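Local coordinates for 52 protein (Murid herpesvirus 4, PDB 2OA5) that is an abundant tegument protein of murine gammaherpesvirus 68, probably with a structural role in the layer between capsid and envelope, at residues Ser51-Val54 against Ser55-Ala59; Glu69-Val72 against Arg73-Ala77. One frame throughout, in Å; residues are numbered along the deposited sequence.

Contact 1 (Ser51-Val54 against Ser55-Ala59); sequences SIIV and SSSRA
Ser57 and Ile53 make the tighter part of this contact. The backbone N of Ser57 donates to Ile53 O at 2.8 Å, and Ser57 OG donates to the same atom, Ile53 O, at 2.9 Å. The two donors come from opposite faces of the carbonyl plane, and the hydroxyl stands 40° out of it. Ser57 OG lies anti to its own carbonyl carbon (chi1 -69°). That turns it back toward the preceding helical turn, and the carbonyl of Ile53, a buried residue, takes two bonds. Ser56 also turns its hydroxyl back, to Ile52 O, but the modelled spacing is very short and its detail is doubtful. The Ser56 N to Ile52 O bond, at 2.9 Å, is ordinary.

These are i to i+4 contacts within helix 46-76, an alpha helix whose buried face here meets a second subunit. Ser57 packs on Val72 of that subunit, and Ile52 and Ser56 pack on its Leu89.

The Ser51-Ser55 side is looser. Ser55 N donates a hydrogen bond to Ser51 O at 3.2 Å, and both residues are exposed. Val54 and Arg58 lie side by side at its border. Arg58 is exposed, while Val54 is partly covered by Arg73 of the second subunit. Arg58 CG passes 3.0 Å from Val54 O, and the chain then runs extended to NE, which brings the guanidinium face over Val54 CG1, 3.5 Å from Arg58 CZ.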
ATOM      1  N   SER B  51      -1.104   4.713  21.317  1.00 52.38           N
ATOM      2  CA  SER B  51      -0.691   6.104  21.381  1.00 52.42           C
ATOM      3  C   SER B  51       0.785   6.270  21.068  1.00 48.76           C
ATOM      4  O   SER B  51       1.184   7.208  20.378  1.00 50.58           O
ATOM      5  CB  SER B  51      -0.992   6.682  22.767  1.00 55.87           C
ATOM      6  OG  SER B  51       0.177   7.239  23.341  1.00 60.63           O
ATOM      7  N   ILE B  52       1.599   5.354  21.587  1.00 39.27           N
ATOM      8  CA  ILE B  52       3.040   5.389  21.360  1.00 37.79           C
ATOM      9  C   ILE B  52       3.361   5.012  19.910  1.00 36.08           C
ATOM     10  O   ILE B  52       4.159   5.670  19.245  1.00 48.31           O
ATOM     11  CB  ILE B  52       3.789   4.399  22.321  1.00 39.45           C
ATOM     12  CG1 ILE B  52       3.702   4.897  23.772  1.00 42.32           C
ATOM     13  CG2 ILE B  52       5.249   4.267  21.914  1.00 40.53           C
ATOM     14  CD1 ILE B  52       4.361   3.960  24.809  1.00 41.90           C
ATOM     15  N   ILE B  53       2.731   3.942  19.430  1.00 30.48           N
ATOM     16  CA  ILE B  53       2.954   3.456  18.077  1.00 30.74           C
ATOM     17  C   ILE B  53       2.574   4.497  17.021  1.00 32.49           C
ATOM     18  O   ILE B  53       3.344   4.766  16.094  1.00 39.06           O
ATOM     19  CB  ILE B  53       2.181   2.132  17.852  1.00 32.85           C
ATOM     20  CG1 ILE B  53       2.997   0.978  18.454  1.00 33.29           C
ATOM     21  CG2 ILE B  53       1.874   1.924  16.350  1.00 33.30           C
ATOM     22  CD1 ILE B  53       2.404  -0.400  18.249  1.00 33.64           C
ATOM     23  N   VAL B  54       1.392   5.091  17.171  1.00 36.23           N
ATOM     24  CA  VAL B  54       0.952   6.104  16.218  1.00 37.36           C
ATOM     25  C   VAL B  54       1.875   7.322  16.249  1.00 38.89           C
ATOM     26  O   VAL B  54       2.305   7.819  15.207  1.00 40.64           O
ATOM     27  CB  VAL B  54      -0.506   6.534  16.495  1.00 35.79           C
ATOM     28  CG1 VAL B  54      -0.866   7.776  15.679  1.00 32.53           C
ATOM     29  CG2 VAL B  54      -1.439   5.398  16.132  1.00 34.27           C
ATOM     30  N   SER B  55       2.200   7.782  17.452  1.00 40.35           N
ATOM     31  CA  SER B  55       3.074   8.937  17.617  1.00 42.55           C
ATOM     32  C   SER B  55       4.453   8.704  16.990  1.00 41.80           C
ATOM     33  O   SER B  55       5.025   9.596  16.363  1.00 42.08           O
ATOM     34  CB  SER B  55       3.216   9.259  19.109  1.00 47.41           C
ATOM     35  OG  SER B  55       4.146  10.304  19.321  1.00 53.02           O
ATOM     36  N   SER B  56       4.975   7.491  17.157  1.00 42.11           N
ATOM     37  CA  SER B  56       6.282   7.127  16.615  1.00 40.98           C
ATOM     38  C   SER B  56       6.209   6.959  15.097  1.00 39.69           C
ATOM     39  O   SER B  56       7.136   7.320  14.369  1.00 38.58           O
ATOM     40  CB  SER B  56       6.756   5.813  17.243  1.00 44.20           C
ATOM     41  OG  SER B  56       6.520   5.788  18.641  1.00 45.04           O
ATOM     42  N   SER B  57       5.108   6.386  14.626  1.00 38.26           N
ATOM     43  CA  SER B  57       4.936   6.187  13.196  1.00 38.79           C
ATOM     44  C   SER B  57       4.849   7.544  12.509  1.00 37.84           C
ATOM     45  O   SER B  57       5.423   7.740  11.436  1.00 36.06           O
ATOM     46  CB  SER B  57       3.675   5.355  12.909  1.00 35.01           C
ATOM     47  OG  SER B  57       3.840   4.017  13.354  1.00 35.49           O
ATOM     48  N   ARG B  58       4.149   8.489  13.136  1.00 34.89           N
ATOM     49  CA  ARG B  58       4.023   9.824  12.557  1.00 36.73           C
ATOM     50  C   ARG B  58       5.368  10.526  12.508  1.00 37.65           C
ATOM     51  O   ARG B  58       5.645  11.290  11.581  1.00 37.06           O
ATOM     52  CB  ARG B  58       3.033  10.662  13.356  1.00 38.42           C
ATOM     53  CG  ARG B  58       1.662  10.069  13.305  1.00 42.06           C
ATOM     54  CD  ARG B  58       0.623  10.914  13.980  1.00 46.48           C
ATOM     55  NE  ARG B  58      -0.683  10.479  13.506  1.00 50.00           N
ATOM     56  CZ  ARG B  58      -1.833  10.750  14.105  1.00 52.62           C
ATOM     57  NH1 ARG B  58      -1.849  11.467  15.222  1.00 51.82           N
ATOM     58  NH2 ARG B  58      -2.964  10.290  13.587  1.00 53.61           N
ATOM     59  N   ALA B  59       6.207  10.264  13.504  1.00 41.67           N
ATOM     60  CA  ALA B  59       7.526  10.884  13.546  1.00 42.70           C
ATOM     61  C   ALA B  59       8.398  10.356  12.413  1.00 41.81           C
ATOM     62  O   ALA B  59       9.116  11.114  11.767  1.00 42.49           O
ATOM     63  CB  ALA B  59       8.191  10.620  14.895  1.00 43.10           C
TER

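Contact 2 (Glu69-Val72 against Arg73-Ala77)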
ATOM      1  N   GLU B  69      10.680  14.502  -0.537  1.00 31.51           N
ATOM      2  CA  GLU B  69      10.595  15.781  -1.220  1.00 36.01           C
ATOM      3  C   GLU B  69      11.933  16.132  -1.864  1.00 37.76           C
ATOM      4  O   GLU B  69      11.994  16.600  -3.005  1.00 32.97           O
ATOM      5  CB  GLU B  69      10.226  16.866  -0.218  1.00 44.12           C
ATOM      6  CG  GLU B  69       9.798  18.171  -0.844  1.00 51.35           C
ATOM      7  CD  GLU B  69       9.547  19.231   0.198  1.00 54.29           C
ATOM      8  OE1 GLU B  69       9.018  18.889   1.279  1.00 59.85           O
ATOM      9  OE2 GLU B  69       9.871  20.406  -0.057  1.00 57.16           O
ATOM     10  N   ALA B  70      13.003  15.910  -1.104  1.00 43.72           N
ATOM     11  CA  ALA B  70      14.355  16.196  -1.560  1.00 45.52           C
ATOM     12  C   ALA B  70      14.677  15.476  -2.866  1.00 45.90           C
ATOM     13  O   ALA B  70      15.208  16.071  -3.802  1.00 47.33           O
ATOM     14  CB  ALA B  70      15.356  15.795  -0.474  1.00 46.27           C
ATOM     15  N   LYS B  71      14.344  14.191  -2.924  1.00 43.65           N
ATOM     16  CA  LYS B  71      14.600  13.375  -4.104  1.00 43.94           C
ATOM     17  C   LYS B  71      13.698  13.758  -5.266  1.00 41.88           C
ATOM     18  O   LYS B  71      14.094  13.673  -6.431  1.00 41.41           O
ATOM     19  CB  LYS B  71      14.425  11.896  -3.750  1.00 52.35           C
ATOM     20  CG  LYS B  71      15.296  11.487  -2.580  1.00 57.71           C
ATOM     21  CD  LYS B  71      15.260  10.004  -2.304  1.00 61.16           C
ATOM     22  CE  LYS B  71      16.666   9.440  -2.395  1.00 64.64           C
ATOM     23  NZ  LYS B  71      16.833   8.189  -1.606  1.00 66.98           N
ATOM     24  N   VAL B  72      12.473  14.176  -4.953  1.00 39.15           N
ATOM     25  CA  VAL B  72      11.550  14.595  -5.994  1.00 37.28           C
ATOM     26  C   VAL B  72      12.112  15.897  -6.560  1.00 38.39           C
ATOM     27  O   VAL B  72      12.159  16.084  -7.771  1.00 36.44           O
ATOM     28  CB  VAL B  72      10.115  14.816  -5.430  1.00 36.39           C
ATOM     29  CG1 VAL B  72       9.198  15.398  -6.513  1.00 31.09           C
ATOM     30  CG2 VAL B  72       9.554  13.484  -4.921  1.00 32.05           C
ATOM     31  N   ARG B  73      12.562  16.791  -5.682  1.00 43.69           N
ATOM     32  CA  ARG B  73      13.140  18.049  -6.144  1.00 48.91           C
ATOM     33  C   ARG B  73      14.307  17.780  -7.083  1.00 51.25           C
ATOM     34  O   ARG B  73      14.423  18.387  -8.146  1.00 52.49           O
ATOM     35  CB  ARG B  73      13.621  18.895  -4.969  1.00 48.41           C
ATOM     36  CG  ARG B  73      12.559  19.793  -4.399  1.00 49.68           C
ATOM     37  CD  ARG B  73      13.113  20.713  -3.329  1.00 49.88           C
ATOM     38  NE  ARG B  73      12.180  21.809  -3.090  1.00 52.75           N
ATOM     39  CZ  ARG B  73      10.908  21.635  -2.750  1.00 53.12           C
ATOM     40  NH1 ARG B  73      10.425  20.411  -2.601  1.00 56.19           N
ATOM     41  NH2 ARG B  73      10.108  22.675  -2.584  1.00 51.46           N
ATOM     42  N   SER B  74      15.176  16.852  -6.686  1.00 51.12           N
ATOM     43  CA  SER B  74      16.329  16.508  -7.498  1.00 54.33           C
ATOM     44  C   SER B  74      15.899  15.957  -8.861  1.00 54.98           C
ATOM     45  O   SER B  74      16.433  16.367  -9.892  1.00 57.34           O
ATOM     46  CB  SER B  74      17.215  15.507  -6.736  1.00 56.16           C
ATOM     47  OG  SER B  74      17.616  14.415  -7.543  1.00 57.25           O
ATOM     48  N   ARG B  75      14.929  15.046  -8.873  1.00 54.93           N
ATOM     49  CA  ARG B  75      14.450  14.476 -10.129  1.00 55.35           C
ATOM     50  C   ARG B  75      13.721  15.490 -11.006  1.00 54.84           C
ATOM     51  O   ARG B  75      13.854  15.471 -12.228  1.00 54.09           O
ATOM     52  CB  ARG B  75      13.512  13.297  -9.863  1.00 60.90           C
ATOM     53  CG  ARG B  75      14.125  11.930 -10.107  1.00 66.07           C
ATOM     54  CD  ARG B  75      15.349  11.739  -9.247  1.00 68.84           C
ATOM     55  NE  ARG B  75      15.488  10.362  -8.794  1.00 72.15           N
ATOM     56  CZ  ARG B  75      15.813  10.027  -7.548  1.00 73.37           C
ATOM     57  NH1 ARG B  75      16.025  10.976  -6.645  1.00 73.85           N
ATOM     58  NH2 ARG B  75      15.923   8.751  -7.206  1.00 73.59           N
ATOM     59  N   ALA B  76      12.945  16.370 -10.379  1.00 55.34           N
ATOM     60  CA  ALA B  76      12.188  17.378 -11.110  1.00 55.32           C
ATOM     61  C   ALA B  76      13.096  18.451 -11.708  1.00 56.78           C
ATOM     62  O   ALA B  76      12.654  19.282 -12.503  1.00 56.32           O
ATOM     63  CB  ALA B  76      11.161  18.017 -10.193  1.00 47.50           C
ATOM     64  N   ALA B  77      14.363  18.431 -11.321  1.00 60.91           N
ATOM     65  CA  ALA B  77      15.329  19.399 -11.826  1.00 61.79           C
ATOM     66  C   ALA B  77      15.559  19.239 -13.334  1.00 61.55           C
ATOM     67  O   ALA B  77      15.746  20.222 -14.047  1.00 62.88           O
ATOM     68  CB  ALA B  77      16.652  19.248 -11.067  1.00 60.69           C
TER
HETATM   69  O   HOH W   1      15.899   6.527  -4.523  1.00 40.89           O
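Glu69 and Arg73 form an i to i+4 salt bridge on the last turns of the long alpha helix 46-76. Glu69 OE2 lies 2.6 Å from Arg73 NH1. The two side chains run alongside each other and point the same way. Glu69 has CG anti to the backbone N (chi1 -167°) and an extended chain, which carries the carboxylate to the arginine. OE2 lies over one face of the guanidinium, and the two group planes are 53° apart, so this is not a flat two-pronged pairing. Arg73 NH2 has a second acid partner, Glu50 of the second subunit. The guanidinium therefore links two carboxylates across the subunit interface. The backbone bond of this pair, Arg73 N to Glu69 O, is 2.7 Å.

Ala70 contributes its carbonyl, which accepts from Ser74 N at 3.0 Å.

Lys71 lies beside Arg75. Lys71 O accepts from Arg75 N at 2.9 Å and, weakly, from Arg75 NH1 at 3.3 Å. The arginine chain bends at chi2 (58°) and chi3, which folds Arg75 NH1 back to 3.4 Å from Lys71 CB. The ammonium of Lys71 bonds to Arg95 O, and both side chains touch Leu94, tying the helix to strand 93-99 of the same chain.

Val72 is buried, as is Ala76, which packs on Ile53 of the second subunit. The carbonyl oxygen of Val72 takes the bond from Ala76 N at 2.7 Å, and Ala76 CB comes within 3.3 Å of that same Val72 O.

Overall arrangement
Both contacts lie on one helix, 46-76, with contact 1 earlier along the chain and contact 2 near its C-terminal end. Their centres are about 27 Å apart, and the nearest atoms are about 13 Å apart, so they do not touch within the chain. Contact 1 of one copy packs against contact 2 of the other: 51-59 faces 69-77 of the second subunit, and the reverse. This reciprocal pairing is consistent with the helices of two subunits running antiparallel. Contact 2 also faces helix 82-90 and strand 93-99 of its own chain. Helix 46-76 thus serves both subunit association and the fold of the C-terminal part.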